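Local coordinates for restriction endonuclease AspBHI (Azoarcus sp., PDB 4OC8), which is a modification-dependent restriction endonuclease, probably reading modified DNA with its N-terminal domain and cutting it with a C-terminal nuclease domain of the PD-(D/E)XK class, at residues V16-G22 with R132-G138; I180-W184 with L196-W201. One frame throughout, in Å; residues are numbered along the deposited sequence.

Interaction 1. Residues V16-G22 with R132-G138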
ATOM      1  N   VAL A  16     -14.828 -20.820 -16.054  1.00 33.62           N
ATOM      2  CA  VAL A  16     -13.893 -20.334 -15.042  1.00 35.52           C
ATOM      3  C   VAL A  16     -13.970 -21.139 -13.745  1.00 38.22           C
ATOM      4  O   VAL A  16     -15.046 -21.301 -13.162  1.00 42.72           O
ATOM      5  CB  VAL A  16     -14.113 -18.841 -14.744  1.00 32.13           C
ATOM      6  CG1 VAL A  16     -13.307 -18.417 -13.530  1.00 31.78           C
ATOM      7  CG2 VAL A  16     -13.749 -18.005 -15.959  1.00 27.67           C
ATOM      8  N   ASP A  17     -12.819 -21.659 -13.325  1.00 37.83           N
ATOM      9  CA  ASP A  17     -12.694 -22.456 -12.103  1.00 40.22           C
ATOM     10  C   ASP A  17     -13.426 -23.804 -12.150  1.00 41.14           C
ATOM     11  O   ASP A  17     -13.666 -24.422 -11.114  1.00 43.62           O
ATOM     12  CB  ASP A  17     -13.089 -21.645 -10.862  1.00 38.37           C
ATOM     13  CG  ASP A  17     -12.143 -20.483 -10.597  1.00 40.67           C
ATOM     14  OD1 ASP A  17     -11.088 -20.395 -11.261  1.00 42.62           O
ATOM     15  OD2 ASP A  17     -12.450 -19.662  -9.710  1.00 38.10           O
ATOM     16  N   ALA A  18     -13.763 -24.265 -13.351  1.00 43.02           N
ATOM     17  CA  ALA A  18     -14.317 -25.607 -13.517  1.00 40.74           C
ATOM     18  C   ALA A  18     -13.186 -26.627 -13.631  1.00 48.43           C
ATOM     19  O   ALA A  18     -12.103 -26.319 -14.135  1.00 44.38           O
ATOM     20  CB  ALA A  18     -15.223 -25.673 -14.730  1.00 35.27           C
ATOM     21  N   VAL A  19     -13.435 -27.843 -13.160  1.00 48.10           N
ATOM     22  CA  VAL A  19     -12.387 -28.854 -13.126  1.00 49.55           C
ATOM     23  C   VAL A  19     -12.522 -29.864 -14.259  1.00 46.80           C
ATOM     24  O   VAL A  19     -13.557 -30.497 -14.430  1.00 57.94           O
ATOM     25  CB  VAL A  19     -12.340 -29.578 -11.769  1.00 51.09           C
ATOM     26  CG1 VAL A  19     -11.361 -30.739 -11.821  1.00 53.63           C
ATOM     27  CG2 VAL A  19     -11.958 -28.601 -10.667  1.00 48.15           C
ATOM     28  N   TYR A  20     -11.453 -30.000 -15.029  1.00 41.19           N
ATOM     29  CA  TYR A  20     -11.416 -30.894 -16.167  1.00 50.88           C
ATOM     30  C   TYR A  20     -10.398 -31.993 -15.908  1.00 53.11           C
ATOM     31  O   TYR A  20      -9.193 -31.748 -15.891  1.00 56.28           O
ATOM     32  CB  TYR A  20     -11.061 -30.107 -17.426  1.00 49.64           C
ATOM     33  CG  TYR A  20     -12.030 -28.983 -17.701  1.00 44.72           C
ATOM     34  CD1 TYR A  20     -11.861 -27.738 -17.119  1.00 47.10           C
ATOM     35  CD2 TYR A  20     -13.126 -29.174 -18.530  1.00 47.03           C
ATOM     36  CE1 TYR A  20     -12.751 -26.710 -17.362  1.00 46.88           C
ATOM     37  CE2 TYR A  20     -14.018 -28.154 -18.780  1.00 42.65           C
ATOM     38  CZ  TYR A  20     -13.828 -26.924 -18.193  1.00 40.59           C
ATOM     39  OH  TYR A  20     -14.714 -25.901 -18.439  1.00 39.73           O
ATOM     40  N   ALA A  21     -10.899 -33.206 -15.699  1.00 56.63           N
ATOM     41  CA  ALA A  21     -10.069 -34.329 -15.286  1.00 51.85           C
ATOM     42  C   ALA A  21      -9.794 -35.293 -16.430  1.00 66.77           C
ATOM     43  O   ALA A  21     -10.595 -35.421 -17.357  1.00 72.93           O
ATOM     44  CB  ALA A  21     -10.733 -35.065 -14.135  1.00 58.68           C
ATOM     45  N   GLY A  22      -8.655 -35.972 -16.355  1.00 66.90           N
ATOM     46  CA  GLY A  22      -8.313 -36.997 -17.322  1.00 68.58           C
ATOM     47  C   GLY A  22      -8.994 -38.311 -16.994  1.00 78.33           C
ATOM     48  O   GLY A  22      -9.639 -38.443 -15.954  1.00 79.92           O
ATOM     49  N   ARG A 132      -4.157 -36.601 -13.276  1.00 91.12           N
ATOM     50  CA  ARG A 132      -3.960 -35.481 -14.187  1.00 82.97           C
ATOM     51  C   ARG A 132      -5.261 -34.699 -14.386  1.00 81.45           C
ATOM     52  O   ARG A 132      -6.105 -35.071 -15.201  1.00 76.61           O
ATOM     53  CB  ARG A 132      -3.419 -35.975 -15.528  1.00 67.35           C
ATOM     54  CG  ARG A 132      -2.777 -34.900 -16.383  1.00 69.26           C
ATOM     55  CD  ARG A 132      -2.170 -35.507 -17.638  1.00 77.35           C
ATOM     56  NE  ARG A 132      -1.348 -34.553 -18.379  1.00 80.79           N
ATOM     57  CZ  ARG A 132      -0.051 -34.360 -18.163  1.00 88.11           C
ATOM     58  NH1 ARG A 132       0.575 -35.051 -17.220  1.00 83.91           N
ATOM     59  NH2 ARG A 132       0.623 -33.473 -18.886  1.00 86.96           N
ATOM     60  N   THR A 133      -5.425 -33.620 -13.624  1.00 72.96           N
ATOM     61  CA  THR A 133      -6.613 -32.777 -13.725  1.00 62.66           C
ATOM     62  C   THR A 133      -6.232 -31.302 -13.733  1.00 69.81           C
ATOM     63  O   THR A 133      -5.206 -30.912 -13.173  1.00 70.39           O
ATOM     64  CB  THR A 133      -7.572 -32.996 -12.546  1.00 64.13           C
ATOM     65  OG1 THR A 133      -7.000 -32.440 -11.359  1.00 85.27           O
ATOM     66  CG2 THR A 133      -7.836 -34.469 -12.329  1.00 70.09           C
ATOM     67  N   PHE A 134      -7.070 -30.480 -14.358  1.00 60.94           N
ATOM     68  CA  PHE A 134      -6.782 -29.056 -14.469  1.00 57.04           C
ATOM     69  C   PHE A 134      -8.007 -28.202 -14.190  1.00 49.70           C
ATOM     70  O   PHE A 134      -9.085 -28.469 -14.699  1.00 55.06           O
ATOM     71  CB  PHE A 134      -6.252 -28.729 -15.863  1.00 48.28           C
ATOM     72  CG  PHE A 134      -5.013 -29.486 -16.233  1.00 57.75           C
ATOM     73  CD1 PHE A 134      -5.097 -30.741 -16.811  1.00 59.91           C
ATOM     74  CD2 PHE A 134      -3.762 -28.940 -16.009  1.00 63.63           C
ATOM     75  CE1 PHE A 134      -3.958 -31.439 -17.153  1.00 61.84           C
ATOM     76  CE2 PHE A 134      -2.619 -29.633 -16.355  1.00 66.02           C
ATOM     77  CZ  PHE A 134      -2.718 -30.885 -16.926  1.00 66.77           C
ATOM     78  N   ARG A 135      -7.829 -27.169 -13.378  1.00 43.13           N
ATOM     79  CA  ARG A 135      -8.856 -26.162 -13.174  1.00 50.24           C
ATOM     80  C   ARG A 135      -8.599 -24.981 -14.109  1.00 50.11           C
ATOM     81  O   ARG A 135      -7.533 -24.357 -14.061  1.00 50.49           O
ATOM     82  CB  ARG A 135      -8.867 -25.697 -11.716  1.00 46.67           C
ATOM     83  CG  ARG A 135      -9.940 -24.676 -11.394  1.00 48.75           C
ATOM     84  CD  ARG A 135      -9.860 -24.241  -9.944  1.00 46.83           C
ATOM     85  NE  ARG A 135     -10.037 -25.369  -9.037  1.00 54.77           N
ATOM     86  CZ  ARG A 135     -11.183 -25.676  -8.440  1.00 57.78           C
ATOM     87  NH1 ARG A 135     -12.258 -24.929  -8.644  1.00 62.72           N
ATOM     88  NH2 ARG A 135     -11.252 -26.724  -7.631  1.00 58.76           N
ATOM     89  N   PHE A 136      -9.574 -24.690 -14.968  1.00 41.15           N
ATOM     90  CA  PHE A 136      -9.481 -23.560 -15.885  1.00 39.54           C
ATOM     91  C   PHE A 136      -9.608 -22.252 -15.115  1.00 40.40           C
ATOM     92  O   PHE A 136     -10.582 -22.039 -14.395  1.00 35.92           O
ATOM     93  CB  PHE A 136     -10.560 -23.646 -16.967  1.00 38.09           C
ATOM     94  CG  PHE A 136     -10.543 -22.493 -17.931  1.00 33.82           C
ATOM     95  CD1 PHE A 136      -9.495 -22.332 -18.824  1.00 31.23           C
ATOM     96  CD2 PHE A 136     -11.573 -21.570 -17.946  1.00 35.29           C
ATOM     97  CE1 PHE A 136      -9.472 -21.274 -19.706  1.00 29.96           C
ATOM     98  CE2 PHE A 136     -11.556 -20.508 -18.830  1.00 39.23           C
ATOM     99  CZ  PHE A 136     -10.504 -20.363 -19.711  1.00 34.70           C
ATOM    100  N   ARG A 137      -8.616 -21.381 -15.267  1.00 36.89           N
ATOM    101  CA  ARG A 137      -8.547 -20.163 -14.468  1.00 36.99           C
ATOM    102  C   ARG A 137      -9.008 -18.929 -15.225  1.00 36.95           C
ATOM    103  O   ARG A 137      -9.306 -17.898 -14.620  1.00 40.01           O
ATOM    104  CB  ARG A 137      -7.134 -19.953 -13.924  1.00 33.42           C
ATOM    105  CG  ARG A 137      -6.722 -20.976 -12.879  1.00 39.14           C
ATOM    106  CD  ARG A 137      -7.865 -21.286 -11.931  1.00 40.05           C
ATOM    107  NE  ARG A 137      -7.408 -21.944 -10.713  1.00 58.24           N
ATOM    108  CZ  ARG A 137      -7.449 -21.392  -9.504  1.00 58.40           C
ATOM    109  NH1 ARG A 137      -7.940 -20.170  -9.348  1.00 50.00           N
ATOM    110  NH2 ARG A 137      -7.010 -22.065  -8.449  1.00 66.92           N
ATOM    111  N   GLY A 138      -9.060 -19.032 -16.546  1.00 35.60           N
ATOM    112  CA  GLY A 138      -9.546 -17.937 -17.361  1.00 34.69           C
ATOM    113  C   GLY A 138      -8.806 -17.712 -18.668  1.00 39.30           C
ATOM    114  O   GLY A 138      -7.817 -18.377 -18.979  1.00 36.89           O
TER
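Y20 and F134 face each other as an antiparallel hydrogen-bonded pair: Y20 N donates to F134 O at 2.8 Å, and F134 N returns the bond to Y20 O at 2.9 Å. Further bonds extend the ladder on both flanks, G22 N to R132 O at one end and F136 N to A18 O at the other. The non-hydrogen-bonded pairs bring their side chains together on the face of V19, A21, T133 and R135. There the methyl of A21 packs on CG2 of T133 (CB to CG2 3.5 Å), a small residue beside a beta-branched one, which suits an extended strand. Branched V19 lays CG2 over one face of the R135 guanidinium, 3.6 Å from NH2, so that a methyl group backs the flat cation. The R135 chain is extended until chi3 (-60°), where it bends after its CG has passed D17 CA at 3.6 Å. This pairing sets strand 19-24 against strand 133-142 within the mixed sheet of the N-terminal domain, whose family is placed in the PUA clan. On the other face, Y20 and F136 run alongside each other in the same direction, with Y20 CE1 3.8 Å from F136 CB; the Y20 hydroxyl hydrogen-bonds D13 O and I15 N, and F136 packs on F125. Beyond the ladder, D17 OD1 stands 3.7 Å from R137 NH1, a long salt bridge; the oxygen sits off the guanidinium plane, so charge alone links them. Stronger partners position these charges: R164 of the second subunit salt-bridges D17, T126 accepts from R137 NE, and E128 pairs with R135 NH2.

Interaction 2. Residues I180-W184 with L196-W201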
ATOM      1  N   ILE A 180     -15.815 -19.462 -21.901  1.00 32.78           N
ATOM      2  CA  ILE A 180     -15.115 -19.374 -23.173  1.00 40.47           C
ATOM      3  C   ILE A 180     -15.575 -20.508 -24.084  1.00 42.00           C
ATOM      4  O   ILE A 180     -15.355 -21.680 -23.782  1.00 46.14           O
ATOM      5  CB  ILE A 180     -13.594 -19.456 -22.975  1.00 38.47           C
ATOM      6  CG1 ILE A 180     -13.160 -18.517 -21.848  1.00 34.35           C
ATOM      7  CG2 ILE A 180     -12.876 -19.126 -24.266  1.00 36.21           C
ATOM      8  CD1 ILE A 180     -13.457 -17.066 -22.125  1.00 35.48           C
ATOM      9  N   PRO A 181     -16.232 -20.157 -25.198  1.00 37.47           N
ATOM     10  CA  PRO A 181     -16.780 -21.138 -26.135  1.00 35.70           C
ATOM     11  C   PRO A 181     -15.682 -22.034 -26.681  1.00 38.06           C
ATOM     12  O   PRO A 181     -14.703 -21.511 -27.209  1.00 44.69           O
ATOM     13  CB  PRO A 181     -17.328 -20.263 -27.265  1.00 38.45           C
ATOM     14  CG  PRO A 181     -17.563 -18.935 -26.648  1.00 29.70           C
ATOM     15  CD  PRO A 181     -16.472 -18.775 -25.644  1.00 43.95           C
ATOM     16  N   ARG A 182     -15.831 -23.351 -26.564  1.00 37.06           N
ATOM     17  CA  ARG A 182     -14.840 -24.261 -27.129  1.00 40.43           C
ATOM     18  C   ARG A 182     -14.847 -24.212 -28.656  1.00 42.92           C
ATOM     19  O   ARG A 182     -13.835 -24.504 -29.296  1.00 48.00           O
ATOM     20  CB  ARG A 182     -15.021 -25.696 -26.622  1.00 47.89           C
ATOM     21  CG  ARG A 182     -16.279 -26.399 -27.094  1.00 51.37           C
ATOM     22  CD  ARG A 182     -16.207 -27.893 -26.796  1.00 50.15           C
ATOM     23  NE  ARG A 182     -15.437 -28.621 -27.803  1.00 66.70           N
ATOM     24  CZ  ARG A 182     -14.524 -29.547 -27.528  1.00 62.10           C
ATOM     25  NH1 ARG A 182     -14.255 -29.863 -26.269  1.00 56.10           N
ATOM     26  NH2 ARG A 182     -13.879 -30.156 -28.516  1.00 52.35           N
ATOM     27  N   ALA A 183     -15.985 -23.834 -29.231  1.00 37.93           N
ATOM     28  CA  ALA A 183     -16.077 -23.597 -30.667  1.00 35.60           C
ATOM     29  C   ALA A 183     -15.058 -22.544 -31.105  1.00 43.80           C
ATOM     30  O   ALA A 183     -14.350 -22.726 -32.097  1.00 45.39           O
ATOM     31  CB  ALA A 183     -17.474 -23.158 -31.039  1.00 42.62           C
ATOM     32  N   TRP A 184     -14.985 -21.447 -30.352  1.00 48.03           N
ATOM     33  CA  TRP A 184     -14.044 -20.367 -30.641  1.00 46.52           C
ATOM     34  C   TRP A 184     -12.610 -20.829 -30.462  1.00 47.18           C
ATOM     35  O   TRP A 184     -11.736 -20.521 -31.280  1.00 47.20           O
ATOM     36  CB  TRP A 184     -14.303 -19.169 -29.730  1.00 41.08           C
ATOM     37  CG  TRP A 184     -13.389 -18.004 -29.988  1.00 43.72           C
ATOM     38  CD1 TRP A 184     -13.325 -17.249 -31.125  1.00 48.85           C
ATOM     39  CD2 TRP A 184     -12.424 -17.449 -29.085  1.00 49.21           C
ATOM     40  NE1 TRP A 184     -12.375 -16.265 -30.989  1.00 53.33           N
ATOM     41  CE2 TRP A 184     -11.808 -16.365 -29.744  1.00 52.97           C
ATOM     42  CE3 TRP A 184     -12.018 -17.765 -27.784  1.00 48.22           C
ATOM     43  CZ2 TRP A 184     -10.808 -15.595 -29.146  1.00 45.53           C
ATOM     44  CZ3 TRP A 184     -11.026 -17.000 -27.192  1.00 35.64           C
ATOM     45  CH2 TRP A 184     -10.435 -15.928 -27.873  1.00 43.69           C
ATOM     46  N   LEU A 196     -17.056 -15.628 -32.628  1.00 50.96           N
ATOM     47  CA  LEU A 196     -17.483 -16.097 -31.314  1.00 50.77           C
ATOM     48  C   LEU A 196     -16.543 -15.609 -30.215  1.00 50.31           C
ATOM     49  O   LEU A 196     -16.597 -16.092 -29.082  1.00 46.97           O
ATOM     50  CB  LEU A 196     -17.583 -17.624 -31.278  1.00 55.25           C
ATOM     51  CG  LEU A 196     -18.819 -18.271 -31.909  1.00 62.29           C
ATOM     52  CD1 LEU A 196     -18.684 -18.338 -33.424  1.00 58.74           C
ATOM     53  CD2 LEU A 196     -19.078 -19.659 -31.322  1.00 45.62           C
ATOM     54  N   ALA A 197     -15.680 -14.654 -30.556  1.00 47.02           N
ATOM     55  CA  ALA A 197     -14.745 -14.084 -29.592  1.00 47.86           C
ATOM     56  C   ALA A 197     -15.490 -13.361 -28.479  1.00 51.62           C
ATOM     57  O   ALA A 197     -16.413 -12.589 -28.747  1.00 60.01           O
ATOM     58  CB  ALA A 197     -13.784 -13.132 -30.284  1.00 48.24           C
ATOM     59  N   PRO A 198     -15.103 -13.621 -27.222  1.00 43.40           N
ATOM     60  CA  PRO A 198     -15.672 -12.909 -26.072  1.00 42.89           C
ATOM     61  C   PRO A 198     -15.512 -11.404 -26.224  1.00 40.01           C
ATOM     62  O   PRO A 198     -14.569 -10.950 -26.874  1.00 48.73           O
ATOM     63  CB  PRO A 198     -14.835 -13.421 -24.901  1.00 30.34           C
ATOM     64  CG  PRO A 198     -14.446 -14.798 -25.318  1.00 33.42           C
ATOM     65  CD  PRO A 198     -14.204 -14.710 -26.803  1.00 39.32           C
ATOM     66  N   VAL A 199     -16.434 -10.646 -25.643  1.00 35.29           N
ATOM     67  CA  VAL A 199     -16.452  -9.199 -25.818  1.00 38.14           C
ATOM     68  C   VAL A 199     -15.165  -8.565 -25.297  1.00 45.30           C
ATOM     69  O   VAL A 199     -14.602  -7.679 -25.940  1.00 44.22           O
ATOM     70  CB  VAL A 199     -17.662  -8.550 -25.109  1.00 27.43           C
ATOM     71  CG1 VAL A 199     -17.738  -7.078 -25.444  1.00 20.81           C
ATOM     72  CG2 VAL A 199     -18.944  -9.247 -25.502  1.00 26.12           C
ATOM     73  N   ALA A 200     -14.705  -9.024 -24.135  1.00 32.03           N
ATOM     74  CA  ALA A 200     -13.487  -8.491 -23.531  1.00 35.47           C
ATOM     75  C   ALA A 200     -12.270  -8.694 -24.444  1.00 40.88           C
ATOM     76  O   ALA A 200     -11.384  -7.829 -24.533  1.00 35.72           O
ATOM     77  CB  ALA A 200     -13.254  -9.122 -22.160  1.00 31.25           C
ATOM     78  N   TRP A 201     -12.243  -9.830 -25.136  1.00 39.65           N
ATOM     79  CA  TRP A 201     -11.169 -10.116 -26.074  1.00 35.91           C
ATOM     80  C   TRP A 201     -11.179  -9.162 -27.266  1.00 40.56           C
ATOM     81  O   TRP A 201     -10.147  -8.586 -27.605  1.00 43.10           O
ATOM     82  CB  TRP A 201     -11.210 -11.565 -26.554  1.00 32.71           C
ATOM     83  CG  TRP A 201     -10.070 -11.877 -27.475  1.00 37.66           C
ATOM     84  CD1 TRP A 201     -10.089 -11.851 -28.839  1.00 34.82           C
ATOM     85  CD2 TRP A 201      -8.734 -12.233 -27.100  1.00 39.97           C
ATOM     86  NE1 TRP A 201      -8.855 -12.182 -29.336  1.00 35.04           N
ATOM     87  CE2 TRP A 201      -8.003 -12.420 -28.290  1.00 42.73           C
ATOM     88  CE3 TRP A 201      -8.086 -12.418 -25.875  1.00 39.77           C
ATOM     89  CZ2 TRP A 201      -6.655 -12.780 -28.290  1.00 37.55           C
ATOM     90  CZ3 TRP A 201      -6.745 -12.780 -25.879  1.00 36.15           C
ATOM     91  CH2 TRP A 201      -6.048 -12.955 -27.077  1.00 36.36           C
TER
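The carbonyl oxygen of L196 lies over a face of the W184 indole, 3.8 Å from CG, with P181 CG 3.9 Å away from that oxygen on van der Waals terms. No hydrogen bond crosses this contact, which is an apolar meeting of two helix starts in the N-terminal domain, 182-189 and 199-207. Each helix is preceded by a proline at its N-cap position, P181 or P198, where a residue with no N-H costs no helical bond; the first turns instead offer N-H groups to acidic side chains, R182 N to D13 and A200 N to E177. W184 is the hub. Its CG is anti to the backbone N (chi1 -179°), which carries the broad ring across to the loop before the second helix. Two C-H groups rest on one face of that ring as CH-pi contacts: A197 CA over the five-membered ring, 3.7 Å from its centroid, and P198 CD almost squarely over the six-membered ring, 7° off the normal. Small A197 and compact, rigid P198 suit a place where the backbone lies close to the indole. On its CG side, P198 meets the CD1 methyl of I180 at 4.0 Å, the two side chains nearly perpendicular. At the exposed margin, L196 spreads its CD2 methyl against A183 CB. Deeper in, the indole edge meets the face of W201 in a T-shaped pair, planes 65° apart, with W184 CZ2 lying 3.8 Å from W201 CD1.

In the fold
Both segments of interaction 1 precede those of interaction 2 in the sequence, and the centres of the two contacts are about 18 Å apart. The long strand 133-142 connects them: its first part pairs with strand 19-24 in interaction 1, and farther along it L139 meets both I180 and W201 of interaction 2, while V141 meets W201. The two also touch directly, F136 CZ lying 3.9 Å from I180 CG1. Thus I180, just before helix 182-189, and W201 of helix 199-207 both pack on the strand that pairs with 19-24. Interaction 1 additionally faces a second subunit of the tetramer, whereas no other chain touches the segments of interaction 2.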